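Local atomic coordinates of cocosin 1 acidic chain (Cocos nucifera, PDB entry 5WPW), a protein that serves as a seed storage protein of the 11S globulin family in coconut, a hexameric nutrient reservoir and a potential food allergen. Residues 183-188 with 201-206; 251-254 with 258-261. The protein carries 2 engineered substitutions. One frame throughout, in Å; residues are numbered along the deposited sequence.

Interaction 1 of 2, residues 183-188 with 201-206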
ATOM      1  N   PHE A 183      21.912 -26.468 -23.472  1.00 35.92           N
ATOM      2  CA  PHE A 183      22.150 -27.552 -22.542  1.00 33.55           C
ATOM      3  C   PHE A 183      22.775 -28.739 -23.259  1.00 38.02           C
ATOM      4  O   PHE A 183      22.551 -28.956 -24.452  1.00 39.11           O
ATOM      5  CB  PHE A 183      20.849 -27.985 -21.878  1.00 39.12           C
ATOM      6  CG  PHE A 183      20.303 -26.979 -20.931  1.00 36.52           C
ATOM      7  CD1 PHE A 183      21.087 -26.483 -19.910  1.00 32.04           C
ATOM      8  CD2 PHE A 183      19.017 -26.492 -21.089  1.00 36.15           C
ATOM      9  CE1 PHE A 183      20.578 -25.539 -19.031  1.00 36.42           C
ATOM     10  CE2 PHE A 183      18.511 -25.557 -20.220  1.00 35.58           C
ATOM     11  CZ  PHE A 183      19.292 -25.082 -19.189  1.00 29.93           C
ATOM     12  N   SER A 184      23.572 -29.503 -22.521  1.00 39.97           N
ATOM     13  CA  SER A 184      24.106 -30.735 -23.078  1.00 46.86           C
ATOM     14  C   SER A 184      22.993 -31.768 -23.220  1.00 43.61           C
ATOM     15  O   SER A 184      22.033 -31.797 -22.446  1.00 39.80           O
ATOM     16  CB  SER A 184      25.237 -31.273 -22.205  1.00 43.29           C
ATOM     17  OG  SER A 184      24.757 -32.256 -21.307  1.00 49.84           O
ATOM     18  N   THR A 185      23.120 -32.616 -24.242  1.00 45.69           N
ATOM     19  CA  THR A 185      22.071 -33.592 -24.523  1.00 43.23           C
ATOM     20  C   THR A 185      21.852 -34.546 -23.357  1.00 43.25           C
ATOM     21  O   THR A 185      20.705 -34.820 -22.984  1.00 42.60           O
ATOM     22  CB  THR A 185      22.413 -34.375 -25.785  1.00 49.72           C
ATOM     23  OG1 THR A 185      22.631 -33.457 -26.865  1.00 47.91           O
ATOM     24  CG2 THR A 185      21.276 -35.335 -26.119  1.00 48.18           C
ATOM     25  N   GLU A 186      22.933 -35.062 -22.769  1.00 42.75           N
ATOM     26  CA  GLU A 186      22.794 -36.045 -21.698  1.00 45.74           C
ATOM     27  C   GLU A 186      22.066 -35.472 -20.482  1.00 40.20           C
ATOM     28  O   GLU A 186      21.217 -36.143 -19.885  1.00 39.48           O
ATOM     29  CB  GLU A 186      24.168 -36.587 -21.307  1.00 51.12           C
ATOM     30  CG  GLU A 186      25.229 -35.533 -21.032  1.00 54.89           C
ATOM     31  CD  GLU A 186      26.502 -36.132 -20.431  1.00 61.25           C
ATOM     32  OE1 GLU A 186      27.423 -36.492 -21.199  1.00 61.58           O
ATOM     33  OE2 GLU A 186      26.573 -36.260 -19.188  1.00 53.58           O
ATOM     34  N   LEU A 187      22.386 -34.241 -20.084  1.00 42.40           N
ATOM     35  CA  LEU A 187      21.725 -33.700 -18.900  1.00 42.55           C
ATOM     36  C   LEU A 187      20.275 -33.342 -19.199  1.00 35.16           C
ATOM     37  O   LEU A 187      19.392 -33.545 -18.359  1.00 37.04           O
ATOM     38  CB  LEU A 187      22.493 -32.495 -18.357  1.00 45.27           C
ATOM     39  CG  LEU A 187      23.297 -32.742 -17.064  1.00 49.26           C
ATOM     40  CD1 LEU A 187      22.413 -33.089 -15.865  1.00 46.49           C
ATOM     41  CD2 LEU A 187      24.353 -33.827 -17.260  1.00 52.33           C
ATOM     42  N   LEU A 188      20.008 -32.846 -20.409  1.00 38.37           N
ATOM     43  CA  LEU A 188      18.636 -32.574 -20.817  1.00 35.96           C
ATOM     44  C   LEU A 188      17.802 -33.849 -20.822  1.00 40.19           C
ATOM     45  O   LEU A 188      16.660 -33.858 -20.346  1.00 34.45           O
ATOM     46  CB  LEU A 188      18.648 -31.914 -22.195  1.00 42.31           C
ATOM     47  CG  LEU A 188      17.422 -31.126 -22.634  1.00 41.84           C
ATOM     48  CD1 LEU A 188      17.159 -30.001 -21.648  1.00 38.63           C
ATOM     49  CD2 LEU A 188      17.640 -30.589 -24.037  1.00 44.62           C
ATOM     50  N   LYS A 201      15.774 -33.751 -30.268  1.00 39.27           N
ATOM     51  CA  LYS A 201      14.729 -33.082 -31.036  1.00 42.94           C
ATOM     52  C   LYS A 201      14.227 -31.825 -30.324  1.00 39.67           C
ATOM     53  O   LYS A 201      13.821 -30.858 -30.981  1.00 42.85           O
ATOM     54  CB  LYS A 201      13.564 -34.037 -31.325  1.00 44.36           C
ATOM     55  CG  LYS A 201      13.950 -35.255 -32.196  1.00 47.58           C
ATOM     56  CD  LYS A 201      12.821 -36.303 -32.295  1.00 49.04           C
ATOM     57  CE  LYS A 201      11.684 -35.860 -33.225  1.00 55.09           C
ATOM     58  NZ  LYS A 201      12.093 -35.690 -34.654  1.00 53.37           N
ATOM     59  N   LEU A 202      14.250 -31.809 -28.996  1.00 41.97           N
ATOM     60  CA  LEU A 202      13.852 -30.594 -28.295  1.00 39.47           C
ATOM     61  C   LEU A 202      14.789 -29.439 -28.609  1.00 42.53           C
ATOM     62  O   LEU A 202      14.359 -28.281 -28.609  1.00 38.49           O
ATOM     63  CB  LEU A 202      13.793 -30.839 -26.791  1.00 38.21           C
ATOM     64  CG  LEU A 202      12.557 -31.624 -26.373  1.00 41.30           C
ATOM     65  CD1 LEU A 202      12.702 -32.044 -24.937  1.00 42.53           C
ATOM     66  CD2 LEU A 202      11.269 -30.823 -26.582  1.00 35.91           C
ATOM     67  N   GLN A 203      16.057 -29.730 -28.907  1.00 38.52           N
ATOM     68  CA  GLN A 203      17.037 -28.696 -29.200  1.00 42.49           C
ATOM     69  C   GLN A 203      16.874 -28.082 -30.588  1.00 45.81           C
ATOM     70  O   GLN A 203      17.549 -27.089 -30.884  1.00 44.34           O
ATOM     71  CB  GLN A 203      18.446 -29.260 -29.015  1.00 44.91           C
ATOM     72  CG  GLN A 203      18.794 -29.447 -27.544  1.00 45.68           C
ATOM     73  CD  GLN A 203      20.128 -30.115 -27.313  1.00 47.65           C
ATOM     74  OE1 GLN A 203      20.361 -31.224 -27.772  1.00 50.74           O
ATOM     75  NE2 GLN A 203      20.995 -29.458 -26.569  1.00 39.86           N
ATOM     76  N   CYS A 204      15.992 -28.636 -31.427  1.00 43.88           N
ATOM     77  CA  CYS A 204      15.529 -27.985 -32.660  1.00 44.87           C
ATOM     78  C   CYS A 204      16.691 -27.613 -33.583  1.00 46.04           C
ATOM     79  O   CYS A 204      16.703 -26.538 -34.186  1.00 41.56           O
ATOM     80  CB  CYS A 204      14.675 -26.747 -32.343  1.00 43.96           C
ATOM     81  SG  CYS A 204      13.055 -27.098 -31.609  1.00 47.95           S
ATOM     82  N   ARG A 205      17.655 -28.529 -33.716  1.00 47.10           N
ATOM     83  CA  ARG A 205      18.921 -28.227 -34.385  1.00 48.23           C
ATOM     84  C   ARG A 205      18.731 -27.642 -35.779  1.00 47.07           C
ATOM     85  O   ARG A 205      19.276 -26.581 -36.098  1.00 50.74           O
ATOM     86  CB  ARG A 205      19.758 -29.487 -34.489  1.00 57.80           C
ATOM     87  CG  ARG A 205      20.358 -29.935 -33.211  1.00 58.58           C
ATOM     88  CD  ARG A 205      21.391 -30.990 -33.535  1.00 69.34           C
ATOM     89  NE  ARG A 205      22.613 -30.440 -34.115  1.00 72.40           N
ATOM     90  CZ  ARG A 205      23.485 -31.158 -34.815  1.00 72.39           C
ATOM     91  NH1 ARG A 205      23.273 -32.453 -35.001  1.00 74.42           N
ATOM     92  NH2 ARG A 205      24.574 -30.592 -35.316  1.00 73.77           N
ATOM     93  N   ASP A 206      18.008 -28.346 -36.647  1.00 48.23           N
ATOM     94  CA  ASP A 206      18.012 -28.034 -38.073  1.00 52.81           C
ATOM     95  C   ASP A 206      16.703 -27.403 -38.539  1.00 52.14           C
ATOM     96  O   ASP A 206      16.357 -27.478 -39.718  1.00 51.36           O
ATOM     97  CB  ASP A 206      18.320 -29.294 -38.882  1.00 55.40           C
ATOM     98  CG  ASP A 206      17.593 -30.516 -38.349  1.00 59.18           C
ATOM     99  OD1 ASP A 206      16.392 -30.393 -38.019  1.00 61.29           O
ATOM    100  OD2 ASP A 206      18.218 -31.596 -38.255  1.00 60.49           O
TER
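Q203 turns its CG beside its own backbone N (chi1 -73°) and then runs extended, carrying its amide across to the start of helix 185-192. L188 comes to meet it with CG anti to the backbone N (chi1 -160°). The contact joins two short consecutive helices, 185-192 and 196-202, in the helical arm that extends from the N-terminal cupin barrel of this bicupin 11S globulin.

The stem and head of Q203 meet different surroundings. CD2 of L188 lies 3.9 Å from CG of Q203, and the two side chains run past each other in opposite senses. The amide head reaches polar atoms. NE2 of Q203 is 2.7 Å from F183 O and donates a hydrogen bond to L180 O. On the other branch, OE1 of Q203 sits 3.3 Å from T185 OG1, a hydroxyl that is hydrogen-bonded to R200 NH1.

S184 is the N-cap of helix 185-192; beyond helix 196-202, C204 takes a positive phi. A second subunit covers part of the region: its E321 accepts from S184 N, and its Y393 packs on L202 and C204. At the cap itself, S184 OG accepts a weak but nearly straight bond from L187 N, 3.3 Å long with an angle of 168° at the hydrogen.

Interaction 2 of 2, residues 251-254 with 258-261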
ATOM      1  N   LYS A 251      -5.757  -9.147 -20.798  1.00 25.97           N
ATOM      2  CA  LYS A 251      -6.207  -8.675 -22.096  1.00 25.70           C
ATOM      3  C   LYS A 251      -7.364  -7.716 -21.873  1.00 26.97           C
ATOM      4  O   LYS A 251      -8.206  -7.941 -20.993  1.00 27.61           O
ATOM      5  CB  LYS A 251      -6.645  -9.853 -22.974  1.00 32.64           C
ATOM      6  CG  LYS A 251      -7.412  -9.469 -24.236  1.00 32.78           C
ATOM      7  CD  LYS A 251      -7.782 -10.740 -25.023  1.00 37.14           C
ATOM      8  CE  LYS A 251      -9.291 -10.876 -25.188  1.00 39.90           C
ATOM      9  NZ  LYS A 251     -10.006 -11.476 -24.019  1.00 40.66           N
ATOM     10  N   GLN A 252      -7.395  -6.647 -22.659  1.00 29.71           N
ATOM     11  CA  GLN A 252      -8.512  -5.709 -22.615  1.00 30.76           C
ATOM     12  C   GLN A 252      -8.680  -5.075 -23.983  1.00 28.28           C
ATOM     13  O   GLN A 252      -7.700  -4.650 -24.600  1.00 26.52           O
ATOM     14  CB  GLN A 252      -8.293  -4.622 -21.557  1.00 30.42           C
ATOM     15  CG  GLN A 252      -9.273  -3.476 -21.697  1.00 31.68           C
ATOM     16  CD  GLN A 252     -10.316  -3.465 -20.614  1.00 37.08           C
ATOM     17  OE1 GLN A 252     -10.474  -4.435 -19.877  1.00 40.08           O
ATOM     18  NE2 GLN A 252     -11.027  -2.346 -20.492  1.00 38.92           N
ATOM     19  N   ASN A 253      -9.919  -5.016 -24.455  1.00 26.68           N
ATOM     20  CA  ASN A 253     -10.195  -4.428 -25.752  1.00 31.14           C
ATOM     21  C   ASN A 253     -10.352  -2.914 -25.617  1.00 29.80           C
ATOM     22  O   ASN A 253     -11.088  -2.436 -24.753  1.00 32.37           O
ATOM     23  CB  ASN A 253     -11.446  -5.064 -26.353  1.00 33.78           C
ATOM     24  CG  ASN A 253     -11.799  -4.474 -27.688  1.00 34.07           C
ATOM     25  OD1 ASN A 253     -12.523  -3.492 -27.751  1.00 38.38           O
ATOM     26  ND2 ASN A 253     -11.264  -5.039 -28.756  1.00 33.26           N
ATOM     27  N   ILE A 254      -9.627  -2.159 -26.442  1.00 30.12           N
ATOM     28  CA  ILE A 254      -9.777  -0.712 -26.482  1.00 27.32           C
ATOM     29  C   ILE A 254     -10.238  -0.206 -27.837  1.00 34.23           C
ATOM     30  O   ILE A 254     -10.331   1.014 -28.026  1.00 27.11           O
ATOM     31  CB  ILE A 254      -8.481   0.012 -26.070  1.00 29.12           C
ATOM     32  CG1 ILE A 254      -7.347  -0.338 -27.041  1.00 25.69           C
ATOM     33  CG2 ILE A 254      -8.141  -0.326 -24.617  1.00 31.35           C
ATOM     34  CD1 ILE A 254      -6.174   0.621 -26.964  1.00 33.54           C
ATOM     35  N   ARG A 258     -17.893   1.458 -28.432  1.00 28.72           N
ATOM     36  CA  ARG A 258     -18.743   1.516 -27.245  1.00 36.45           C
ATOM     37  C   ARG A 258     -17.963   1.752 -25.949  1.00 38.52           C
ATOM     38  O   ARG A 258     -18.580   2.030 -24.910  1.00 34.54           O
ATOM     39  CB  ARG A 258     -19.547   0.216 -27.119  1.00 35.42           C
ATOM     40  CG  ARG A 258     -20.493  -0.024 -28.290  1.00 43.47           C
ATOM     41  CD  ARG A 258     -21.350  -1.253 -28.073  1.00 48.63           C
ATOM     42  NE  ARG A 258     -20.624  -2.480 -28.398  1.00 51.23           N
ATOM     43  CZ  ARG A 258     -20.996  -3.695 -28.001  1.00 53.99           C
ATOM     44  NH1 ARG A 258     -22.093  -3.847 -27.262  1.00 55.43           N
ATOM     45  NH2 ARG A 258     -20.271  -4.758 -28.343  1.00 55.96           N
ATOM     46  N   ARG A 259     -16.640   1.647 -25.985  1.00 30.63           N
ATOM     47  CA  ARG A 259     -15.812   1.748 -24.792  1.00 33.58           C
ATOM     48  C   ARG A 259     -15.196   3.126 -24.595  1.00 31.89           C
ATOM     49  O   ARG A 259     -14.434   3.315 -23.638  1.00 27.79           O
ATOM     50  CB  ARG A 259     -14.708   0.697 -24.851  1.00 31.69           C
ATOM     51  CG  ARG A 259     -15.237  -0.711 -25.059  1.00 34.73           C
ATOM     52  CD  ARG A 259     -14.108  -1.736 -24.965  1.00 40.61           C
ATOM     53  NE  ARG A 259     -14.572  -3.106 -25.161  1.00 42.66           N
ATOM     54  CZ  ARG A 259     -14.829  -3.959 -24.174  1.00 44.77           C
ATOM     55  NH1 ARG A 259     -14.660  -3.594 -22.913  1.00 39.50           N
ATOM     56  NH2 ARG A 259     -15.246  -5.186 -24.451  1.00 45.03           N
ATOM     57  N   ALA A 260     -15.507   4.077 -25.475  1.00 24.79           N
ATOM     58  CA  ALA A 260     -14.904   5.400 -25.438  1.00 26.22           C
ATOM     59  C   ALA A 260     -15.002   6.017 -24.046  1.00 27.78           C
ATOM     60  O   ALA A 260     -15.999   5.831 -23.333  1.00 28.03           O
ATOM     61  CB  ALA A 260     -15.599   6.303 -26.479  1.00 28.43           C
ATOM     62  N   ASP A 261     -13.921   6.712 -23.645  1.00 24.70           N
ATOM     63  CA  ASP A 261     -13.923   7.592 -22.487  1.00 25.54           C
ATOM     64  C   ASP A 261     -14.237   9.036 -22.844  1.00 26.09           C
ATOM     65  O   ASP A 261     -14.747   9.777 -22.001  1.00 28.42           O
ATOM     66  CB  ASP A 261     -12.558   7.567 -21.800  1.00 24.97           C
ATOM     67  CG  ASP A 261     -12.240   6.223 -21.227  1.00 30.51           C
ATOM     68  OD1 ASP A 261     -12.981   5.767 -20.340  1.00 32.57           O
ATOM     69  OD2 ASP A 261     -11.269   5.608 -21.688  1.00 34.32           O
TER
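This is a local polar and van der Waals contact near the surface, in which R259 reaches back to N253 across a short turn. It lies in the link between the two cupin modules, within the basic chain of the globulin. Strand 251-253 is, within this chain, an outermost strand of an N-terminal barrel sheet and pairs with strand 114-118. The turn after it leads to strand 262-264, at the edge, within this chain, of a sheet of the second barrel.

R259 extends from CG to NE and passes over N253. Its CD comes within 3.1 Å of N253 O. The asparagine side chain lies at about a right angle to it. N253 CB sits over one face of the guanidinium group, 3.9 Å from R259 NE. CG of N253 is anti to the backbone N (chi1 179°), which brings OD1 to 3.3 Å from R259 NE. The amide and guanidinium planes are inclined by 56°, so the two flat groups are not stacked.

The polar atoms of N253 have other partners. OD1 accepts from D256 N and, weakly, from G255 N, the former as in an Asx turn or Asx-type loop. ND2 donates to D114 OD1 on the neighbouring strand.

The asparagine amide is thus fixed mainly by the turn and by D114. The NE side of the guanidinium lies near the oxygens OD1 and O of N253, which would suit its positive charge, and D256 OD2, a long and weak ion-pair partner of NE, probably adds to the attraction.

In the fold
The two contacts are separate, with centres 44 Å apart and nearest atoms about 27 Å apart. They lie on opposite sides of the chain's centre and share no helix or strand. Interaction 1 is the more buried, although it sits in a peripheral helical arm 34 Å from that centre; a neighbouring subunit helps to enclose it. Interaction 2 is a surface contact only 15 Å from the centre, where the chain passes from one barrel to the other. Their chemistry differs accordingly. Interaction 1 combines aliphatic packing with a neutral amide among backbone and hydroxyl oxygens. Interaction 2 sets a charged guanidinium group against an asparagine and a backbone carbonyl.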